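Local coordinates for electron transfer flavoprotein, alpha subunit (Thermotoga maritima, PDB 7KOE) that binds FAD and probably carries electrons as the alpha subunit of an electron transfer flavoprotein complex, at residues E3-F8 / R93-L98; P213-G218 / V270-C275; V294-D299 / G314-V319. All blocks are in the same frame, centred on the assembly; numbering follows the deposited sequence.

Contact 1. Residues E3-F8 / R93-L98; sequences EKKIIF and RPEIFL
I6 O accepts the backbone N-H of E95, with N and O 3.2 Å apart. The donor stands well above the carbonyl plane, 57° out of it. Further along, L98 N gives F8 O a weak bond. The ring of F8 carries the apolar part. P94 CB sits over the centre of one ring face, 3.6 Å from the centroid, in a CH-pi contact. F97 CE1 comes to the edge of the same ring, 3.5 Å from F8 CD2. The two rings meet obliquely, with their planes at 66°. In turn F8 CB lies over a face of the F97 ring. The F8 ring also meets the ring of W42 on strand 40-46. These segments lead into strands 6-9 and 97-100, parallel neighbours in the sheet of the HUP-clan domain. With an alanine here in place of F8, P94 CB would probably lose its ring face and a gap would open beside F97 and W42. I7 CG2 packs on I96 CB at 3.7 Å; A29 and A33 of helix 21-33 also touch I7. At the outer end, K5 NZ makes a long salt bridge of 4.0 Å to E95 OE2, whose stronger partner is R157 NE.

Contact 2. Residues P213-G218 / V270-C275; sequences PVVVAG and VLYFAC
Y272 has its CG anti to the backbone N (chi1 -177°), and V215 holds CG1 the same way (chi1 174°). These torsions bring the tyrosine ring across to strand 214-218, where its CE1 lies 3.7 Å from V215 CG1. The far end of the ring reaches A217, with CZ 3.8 Å from A217 CB. Y272 OH bonds to H283 NE2, a residue whose ND1 is hydrogen-bonded to FAD. The two strands are parallel neighbours in the Rossmann-like sheet of the FAD-binding domain, and their axes run 9° apart. Strand 271-275 is the middle one of five.

On the other face of the sheet, V214 and L271 run alongside each other, V214 CG2 meeting L271 CB at 3.9 Å. V216 CG2 touches F273 CB at 3.7 Å and also meets C275 SG. L231 of helix 227-237 packs on V216 and C275. The electron transfer flavoprotein partner chain reaches this face too, where its L270 packs on F273.

Backbone bonds join the strands in the parallel pattern. V215 gives its N-H to L271 O and takes that of F273 on its own O. A217 does the same between F273 and C275. A217 N is 2.8 Å from F273 O, and C275 N meets A217 O at 2.8 Å.

Contact 3. Residues V294-D299 / G314-V319; sequences VAINID and GDLHKV. With FAD (flavin-adenine dinucleotide), chain J.
I296 and L316 cross at about a right angle, with I296 CB 3.8 Å from L316 CD1. I296 also meets V319 tip to tip, CG2 to CG1 at 3.9 Å. I298 CG2 rests against G314 O at 3.4 Å. This packing lies where strand 293-296 of the Rossmann-like sheet runs out at its C-terminal end. The loop before helix 321-331 folds back against it, and together they line part of the adenosine end of the FAD pocket. V319 also packs on P263 of the electron transfer flavoprotein partner chain.

Between the two backbones there is one weak hydrogen bond, from G314 N to N297 O.

Within the loop, the polar grip is on D315 OD1. It takes the backbone N-H of H317 at 3.0 Å, nearly along its C-O axis, which makes an Asx turn. It also takes H317 ND1 at 3.2 Å on the syn lone pair. The ND1 bond probably limits rotation of the imidazole, while both bonds hold the carboxylate. K318 NZ makes a salt bridge to D315 OD2, weak as a hydrogen bond.

Other contacts are with FAD. I298 holds CG1 between its backbone N and carbonyl carbon (chi1 70°), which lays the side chain against one face of the adenine. CD1 is 3.5 Å from FAD N7A, and CG2 lies near N1A. L316 comes to the adenine rim instead, with its backbone N 3.2 Å from N1A. The ribose is held by N297, whose ND2 donates to FAD O3B at 2.8 Å.

In the fold
The three contacts follow one another along the chain; none nests in or crosses another. Contact 1 comes first. It closes a loop of 84 residues and sets strand 6-9 beside strand 97-100 in the N-terminal sheet. Contact 2 closes a loop of 51 residues and pairs the first and third strands of the FAD-binding sheet. Contact 3 spans only 14 residues and ties the end of the next strand, 293-296, to the loop after strand 310-312. Contacts 2 and 3 touch, since strands 271-275 and 293-296 are neighbours. Contact 1 stands apart in the other domain, its centre about 38 Å from that of contact 2.

Contact 1. Residues E3-F8 / R93-L98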
# COMPACT_ATOMS: atom_id res chain seq x y z
N GLU B 3 -33.36 -37.68 27.60
CA GLU B 3 -34.23 -36.79 28.35
C GLU B 3 -33.47 -35.81 29.24
O GLU B 3 -34.10 -35.12 30.04
CB GLU B 3 -35.22 -37.62 29.19
CG GLU B 3 -34.58 -38.59 30.17
CD GLU B 3 -34.42 -38.00 31.55
OE1 GLU B 3 -35.17 -37.05 31.88
OE2 GLU B 3 -33.55 -38.48 32.31
N LYS B 4 -32.14 -35.75 29.12
CA LYS B 4 -31.39 -34.66 29.73
C LYS B 4 -31.19 -33.50 28.75
O LYS B 4 -30.92 -32.38 29.19
CB LYS B 4 -30.03 -35.17 30.23
CG LYS B 4 -30.12 -36.03 31.49
CD LYS B 4 -30.54 -35.22 32.70
CE LYS B 4 -30.12 -35.91 33.99
NZ LYS B 4 -31.23 -35.92 34.99
N LYS B 5 -31.32 -33.76 27.45
CA LYS B 5 -31.46 -32.69 26.45
C LYS B 5 -32.95 -32.39 26.28
O LYS B 5 -33.64 -32.91 25.40
CB LYS B 5 -30.79 -33.08 25.14
CG LYS B 5 -29.28 -33.10 25.22
CD LYS B 5 -28.66 -33.43 23.87
CE LYS B 5 -27.15 -33.53 23.98
NZ LYS B 5 -26.53 -32.20 24.27
N ILE B 6 -33.43 -31.52 27.15
CA ILE B 6 -34.85 -31.31 27.39
C ILE B 6 -35.09 -29.81 27.36
O ILE B 6 -34.84 -29.09 28.33
CB ILE B 6 -35.25 -31.98 28.72
CG1 ILE B 6 -36.67 -31.65 29.16
CG2 ILE B 6 -34.18 -31.84 29.82
CD1 ILE B 6 -37.03 -32.46 30.37
N ILE B 7 -35.56 -29.29 26.23
CA ILE B 7 -35.55 -27.84 26.06
C ILE B 7 -36.86 -27.26 26.59
O ILE B 7 -37.94 -27.82 26.38
CB ILE B 7 -35.27 -27.45 24.60
CG1 ILE B 7 -36.33 -27.95 23.63
CG2 ILE B 7 -33.94 -28.04 24.18
CD1 ILE B 7 -36.05 -27.59 22.19
N PHE B 8 -36.76 -26.17 27.35
CA PHE B 8 -37.90 -25.59 28.03
C PHE B 8 -38.42 -24.38 27.27
O PHE B 8 -37.66 -23.69 26.58
CB PHE B 8 -37.54 -25.15 29.45
CG PHE B 8 -37.58 -26.24 30.48
CD1 PHE B 8 -37.75 -27.57 30.11
CD2 PHE B 8 -37.44 -25.94 31.82
CE1 PHE B 8 -37.78 -28.56 31.07
CE2 PHE B 8 -37.47 -26.93 32.78
CZ PHE B 8 -37.64 -28.24 32.40
N ARG B 93 -33.35 -30.45 35.04
CA ARG B 93 -32.10 -30.08 34.35
C ARG B 93 -32.27 -29.85 32.85
O ARG B 93 -31.85 -30.70 32.05
CB ARG B 93 -31.04 -31.15 34.59
CG ARG B 93 -30.63 -31.29 36.05
CD ARG B 93 -29.56 -32.35 36.21
NE ARG B 93 -28.29 -31.95 35.62
CZ ARG B 93 -27.33 -31.30 36.28
NH1 ARG B 93 -27.50 -30.99 37.55
NH2 ARG B 93 -26.21 -30.96 35.66
N PRO B 94 -32.88 -28.75 32.43
CA PRO B 94 -33.09 -28.50 31.00
C PRO B 94 -31.79 -28.14 30.29
O PRO B 94 -30.74 -27.95 30.89
CB PRO B 94 -34.08 -27.34 30.98
CG PRO B 94 -33.86 -26.65 32.25
CD PRO B 94 -33.56 -27.73 33.24
N GLU B 95 -31.89 -28.05 28.97
CA GLU B 95 -30.78 -27.67 28.10
C GLU B 95 -30.94 -26.27 27.52
O GLU B 95 -29.98 -25.50 27.52
CB GLU B 95 -30.66 -28.68 26.95
CG GLU B 95 -29.59 -28.35 25.91
CD GLU B 95 -28.23 -28.89 26.30
OE1 GLU B 95 -28.15 -29.68 27.26
OE2 GLU B 95 -27.24 -28.52 25.63
N ILE B 96 -32.13 -25.93 27.05
CA ILE B 96 -32.43 -24.61 26.50
C ILE B 96 -33.70 -24.11 27.17
O ILE B 96 -34.76 -24.73 27.04
CB ILE B 96 -32.62 -24.66 24.97
CG1 ILE B 96 -31.31 -25.01 24.27
CG2 ILE B 96 -33.18 -23.36 24.46
CD1 ILE B 96 -31.46 -25.23 22.78
N PHE B 97 -33.59 -22.99 27.87
CA PHE B 97 -34.74 -22.32 28.47
C PHE B 97 -35.11 -21.16 27.56
O PHE B 97 -34.23 -20.39 27.16
CB PHE B 97 -34.40 -21.82 29.88
CG PHE B 97 -35.58 -21.73 30.79
CD1 PHE B 97 -35.77 -22.66 31.79
CD2 PHE B 97 -36.52 -20.73 30.63
CE1 PHE B 97 -36.86 -22.57 32.63
CE2 PHE B 97 -37.61 -20.65 31.47
CZ PHE B 97 -37.77 -21.57 32.47
N LEU B 98 -36.39 -21.03 27.23
CA LEU B 98 -36.85 -19.98 26.34
C LEU B 98 -38.01 -19.23 27.00
O LEU B 98 -39.04 -19.83 27.31
CB LEU B 98 -37.30 -20.54 25.00
CG LEU B 98 -36.23 -21.08 24.05
CD1 LEU B 98 -36.83 -21.30 22.67
CD2 LEU B 98 -35.06 -20.14 23.96

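Contact 2. Residues P213-G218 / V270-C275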
# COMPACT_ATOMS: atom_id res chain seq x y z
N PRO B 213 -48.01 -1.76 19.67
CA PRO B 213 -47.85 -2.61 18.48
C PRO B 213 -48.04 -1.86 17.18
O PRO B 213 -47.62 -2.36 16.13
CB PRO B 213 -48.92 -3.69 18.67
CG PRO B 213 -49.41 -3.53 20.08
CD PRO B 213 -49.22 -2.10 20.42
N VAL B 214 -48.68 -0.70 17.20
CA VAL B 214 -48.88 0.12 16.01
C VAL B 214 -48.55 1.55 16.38
O VAL B 214 -49.07 2.08 17.36
CB VAL B 214 -50.33 0.01 15.48
CG1 VAL B 214 -50.65 1.14 14.52
CG2 VAL B 214 -50.55 -1.32 14.80
N VAL B 215 -47.66 2.18 15.62
CA VAL B 215 -47.35 3.59 15.78
C VAL B 215 -47.71 4.27 14.48
O VAL B 215 -47.06 4.05 13.45
CB VAL B 215 -45.88 3.82 16.15
CG1 VAL B 215 -45.57 5.30 16.16
CG2 VAL B 215 -45.58 3.21 17.50
N VAL B 216 -48.75 5.09 14.51
CA VAL B 216 -49.11 5.94 13.38
C VAL B 216 -48.64 7.36 13.67
O VAL B 216 -49.06 7.99 14.64
CB VAL B 216 -50.62 5.85 13.06
CG1 VAL B 216 -51.48 5.96 14.31
CG2 VAL B 216 -51.01 6.94 12.07
N ALA B 217 -47.72 7.85 12.84
CA ALA B 217 -47.02 9.08 13.13
C ALA B 217 -47.09 10.01 11.93
O ALA B 217 -47.30 9.57 10.80
CB ALA B 217 -45.56 8.82 13.49
N GLY B 218 -46.91 11.30 12.19
CA GLY B 218 -46.93 12.27 11.11
C GLY B 218 -46.25 13.56 11.50
O GLY B 218 -46.00 13.83 12.67
N VAL B 270 -45.04 -3.49 15.27
CA VAL B 270 -45.10 -4.39 14.12
C VAL B 270 -45.65 -3.70 12.89
O VAL B 270 -45.66 -4.29 11.81
CB VAL B 270 -45.93 -5.65 14.44
CG1 VAL B 270 -45.37 -6.37 15.65
CG2 VAL B 270 -47.39 -5.29 14.65
N LEU B 271 -46.08 -2.45 13.02
CA LEU B 271 -46.71 -1.73 11.92
C LEU B 271 -46.55 -0.24 12.18
O LEU B 271 -47.15 0.28 13.12
CB LEU B 271 -48.17 -2.13 11.79
CG LEU B 271 -49.05 -1.37 10.80
CD1 LEU B 271 -48.47 -1.42 9.40
CD2 LEU B 271 -50.45 -1.95 10.81
N TYR B 272 -45.75 0.43 11.36
CA TYR B 272 -45.51 1.86 11.49
C TYR B 272 -46.15 2.59 10.32
O TYR B 272 -45.99 2.17 9.17
CB TYR B 272 -44.01 2.15 11.55
CG TYR B 272 -43.67 3.61 11.76
CD1 TYR B 272 -43.69 4.17 13.03
CD2 TYR B 272 -43.34 4.43 10.68
CE1 TYR B 272 -43.39 5.50 13.22
CE2 TYR B 272 -43.05 5.75 10.87
CZ TYR B 272 -43.08 6.28 12.13
OH TYR B 272 -42.77 7.61 12.31
N PHE B 273 -46.86 3.67 10.61
CA PHE B 273 -47.51 4.49 9.59
C PHE B 273 -46.80 5.83 9.52
O PHE B 273 -47.04 6.72 10.34
CB PHE B 273 -48.99 4.68 9.89
CG PHE B 273 -49.87 3.58 9.38
CD1 PHE B 273 -50.39 3.64 8.10
CD2 PHE B 273 -50.18 2.49 10.18
CE1 PHE B 273 -51.20 2.63 7.63
CE2 PHE B 273 -50.99 1.48 9.71
CZ PHE B 273 -51.49 1.55 8.43
N ALA B 274 -45.92 5.99 8.53
CA ALA B 274 -45.24 7.26 8.29
C ALA B 274 -46.16 8.17 7.48
O ALA B 274 -45.99 8.39 6.28
CB ALA B 274 -43.91 7.03 7.59
N CYS B 275 -47.16 8.71 8.17
CA CYS B 275 -48.27 9.41 7.53
C CYS B 275 -47.89 10.86 7.30
O CYS B 275 -48.13 11.73 8.13
CB CYS B 275 -49.52 9.29 8.39
SG CYS B 275 -50.37 7.71 8.22

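Contact 3. Residues V294-D299 / G314-V319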
# COMPACT_ATOMS: atom_id res chain seq x y z
N VAL B 294 -45.49 1.82 6.61
CA VAL B 294 -46.39 2.34 5.60
C VAL B 294 -46.15 3.83 5.48
O VAL B 294 -46.13 4.55 6.48
CB VAL B 294 -47.86 2.04 5.96
CG1 VAL B 294 -48.79 2.51 4.85
CG2 VAL B 294 -48.04 0.56 6.22
N ALA B 295 -45.96 4.30 4.25
CA ALA B 295 -45.64 5.70 3.99
C ALA B 295 -46.72 6.31 3.11
O ALA B 295 -46.95 5.85 1.99
CB ALA B 295 -44.28 5.84 3.31
N ILE B 296 -47.39 7.34 3.62
CA ILE B 296 -48.44 8.05 2.91
C ILE B 296 -48.02 9.51 2.84
O ILE B 296 -48.23 10.26 3.79
CB ILE B 296 -49.80 7.92 3.59
CG1 ILE B 296 -50.05 6.49 4.08
CG2 ILE B 296 -50.91 8.36 2.66
CD1 ILE B 296 -51.30 6.34 4.90
N ASN B 297 -47.43 9.93 1.72
CA ASN B 297 -47.18 11.35 1.52
C ASN B 297 -47.24 11.69 0.04
O ASN B 297 -47.05 10.83 -0.82
CB ASN B 297 -45.85 11.80 2.13
CG ASN B 297 -44.66 11.24 1.40
OD1 ASN B 297 -44.68 10.12 0.91
ND2 ASN B 297 -43.60 12.04 1.32
N ILE B 298 -47.49 12.97 -0.25
CA ILE B 298 -47.81 13.41 -1.60
C ILE B 298 -46.62 13.50 -2.53
O ILE B 298 -46.80 13.74 -3.73
CB ILE B 298 -48.51 14.78 -1.58
CG1 ILE B 298 -47.51 15.88 -1.18
CG2 ILE B 298 -49.68 14.77 -0.63
CD1 ILE B 298 -48.11 17.27 -1.15
N ASP B 299 -45.40 13.34 -2.03
CA ASP B 299 -44.20 13.45 -2.85
C ASP B 299 -43.67 12.06 -3.15
O ASP B 299 -43.27 11.33 -2.23
CB ASP B 299 -43.13 14.29 -2.14
CG ASP B 299 -42.01 14.70 -3.07
OD1 ASP B 299 -42.26 14.83 -4.29
OD2 ASP B 299 -40.88 14.90 -2.58
N GLY B 314 -50.18 10.18 -2.04
CA GLY B 314 -51.49 10.80 -2.01
C GLY B 314 -51.63 11.66 -0.77
O GLY B 314 -50.76 11.68 0.10
N ASP B 315 -52.75 12.37 -0.72
CA ASP B 315 -53.05 13.26 0.39
C ASP B 315 -53.27 12.47 1.68
O ASP B 315 -53.52 11.26 1.66
CB ASP B 315 -54.28 14.11 0.07
CG ASP B 315 -54.34 15.40 0.87
OD1 ASP B 315 -54.53 15.32 2.10
OD2 ASP B 315 -54.20 16.48 0.27
N LEU B 316 -53.16 13.16 2.81
CA LEU B 316 -53.28 12.49 4.10
C LEU B 316 -54.67 12.63 4.70
O LEU B 316 -55.15 11.70 5.36
CB LEU B 316 -52.25 13.04 5.08
CG LEU B 316 -51.90 11.99 6.11
CD1 LEU B 316 -51.02 10.97 5.45
CD2 LEU B 316 -51.22 12.61 7.29
N HIS B 317 -55.31 13.77 4.50
CA HIS B 317 -56.67 13.97 4.99
C HIS B 317 -57.71 13.32 4.09
O HIS B 317 -58.90 13.35 4.43
CB HIS B 317 -56.95 15.47 5.12
CG HIS B 317 -55.81 16.25 5.70
ND1 HIS B 317 -54.80 16.78 4.93
CD2 HIS B 317 -55.50 16.56 6.98
CE1 HIS B 317 -53.93 17.40 5.70
NE2 HIS B 317 -54.33 17.28 6.96
N LYS B 318 -57.30 12.72 2.98
CA LYS B 318 -58.19 12.02 2.08
C LYS B 318 -57.88 10.53 1.98
O LYS B 318 -58.53 9.83 1.20
CB LYS B 318 -58.13 12.65 0.68
CG LYS B 318 -58.58 14.10 0.64
CD LYS B 318 -58.93 14.53 -0.77
CE LYS B 318 -57.69 14.74 -1.62
NZ LYS B 318 -57.11 16.10 -1.43
N VAL B 319 -56.90 10.03 2.74
CA VAL B 319 -56.54 8.62 2.74
C VAL B 319 -56.65 8.01 4.13
O VAL B 319 -57.28 6.97 4.32
CB VAL B 319 -55.12 8.40 2.15
CG1 VAL B 319 -54.56 7.03 2.54
CG2 VAL B 319 -55.16 8.53 0.64
PA FAD J . -40.84 17.44 6.22
O1A FAD J . -41.19 18.81 5.79
O2A FAD J . -39.40 17.05 5.92
O5B FAD J . -41.85 16.43 5.64
C5B FAD J . -42.98 16.87 4.87
C4B FAD J . -43.43 15.74 3.99
O4B FAD J . -44.88 15.68 3.98
C3B FAD J . -43.00 15.84 2.53
O3B FAD J . -42.56 14.58 2.04
C2B FAD J . -44.27 16.32 1.82
O2B FAD J . -44.33 15.88 0.47
C1B FAD J . -45.33 15.61 2.65
N9A FAD J . -46.66 16.22 2.58
C8A FAD J . -46.95 17.54 2.36
N7A FAD J . -48.24 17.80 2.34
C5A FAD J . -48.83 16.57 2.56
C6A FAD J . -50.17 16.16 2.65
N6A FAD J . -51.21 16.99 2.53
N1A FAD J . -50.42 14.85 2.88
C2A FAD J . -49.39 14.02 3.00
N3A FAD J . -48.08 14.28 2.94
C4A FAD J . -47.87 15.58 2.71
N1 FAD J . -36.83 14.50 13.44
C2 FAD J . -37.67 13.62 14.05
O2 FAD J . -38.77 13.38 13.57
N3 FAD J . -37.29 12.98 15.20
C4 FAD J . -36.10 13.14 15.84
O4 FAD J . -35.86 12.52 16.87
C4X FAD J . -35.21 14.08 15.21
N5 FAD J . -34.07 14.28 15.75
C5X FAD J . -33.21 15.17 15.15
C6 FAD J . -31.98 15.40 15.74
C7 FAD J . -31.07 16.29 15.17
C7M FAD J . -29.74 16.50 15.84
C8 FAD J . -31.41 16.97 14.00
C8M FAD J . -30.46 17.92 13.35
C9 FAD J . -32.65 16.74 13.40
C9A FAD J . -33.55 15.86 13.98
N10 FAD J . -34.80 15.59 13.40
C10 FAD J . -35.67 14.72 14.00
C1' FAD J . -35.24 16.31 12.19
C2' FAD J . -35.01 15.55 10.89
O2' FAD J . -33.67 15.72 10.44
C3' FAD J . -35.97 16.11 9.84
O3' FAD J . -35.60 17.45 9.56
C4' FAD J . -37.43 16.09 10.26
O4' FAD J . -37.80 14.77 10.66
C5' FAD J . -38.37 16.57 9.18
O5' FAD J . -39.73 16.31 9.60
P FAD J . -40.84 15.93 8.56
O1P FAD J . -42.11 15.63 9.36
O2P FAD J . -40.39 14.90 7.65
O3P FAD J . -41.07 17.28 7.78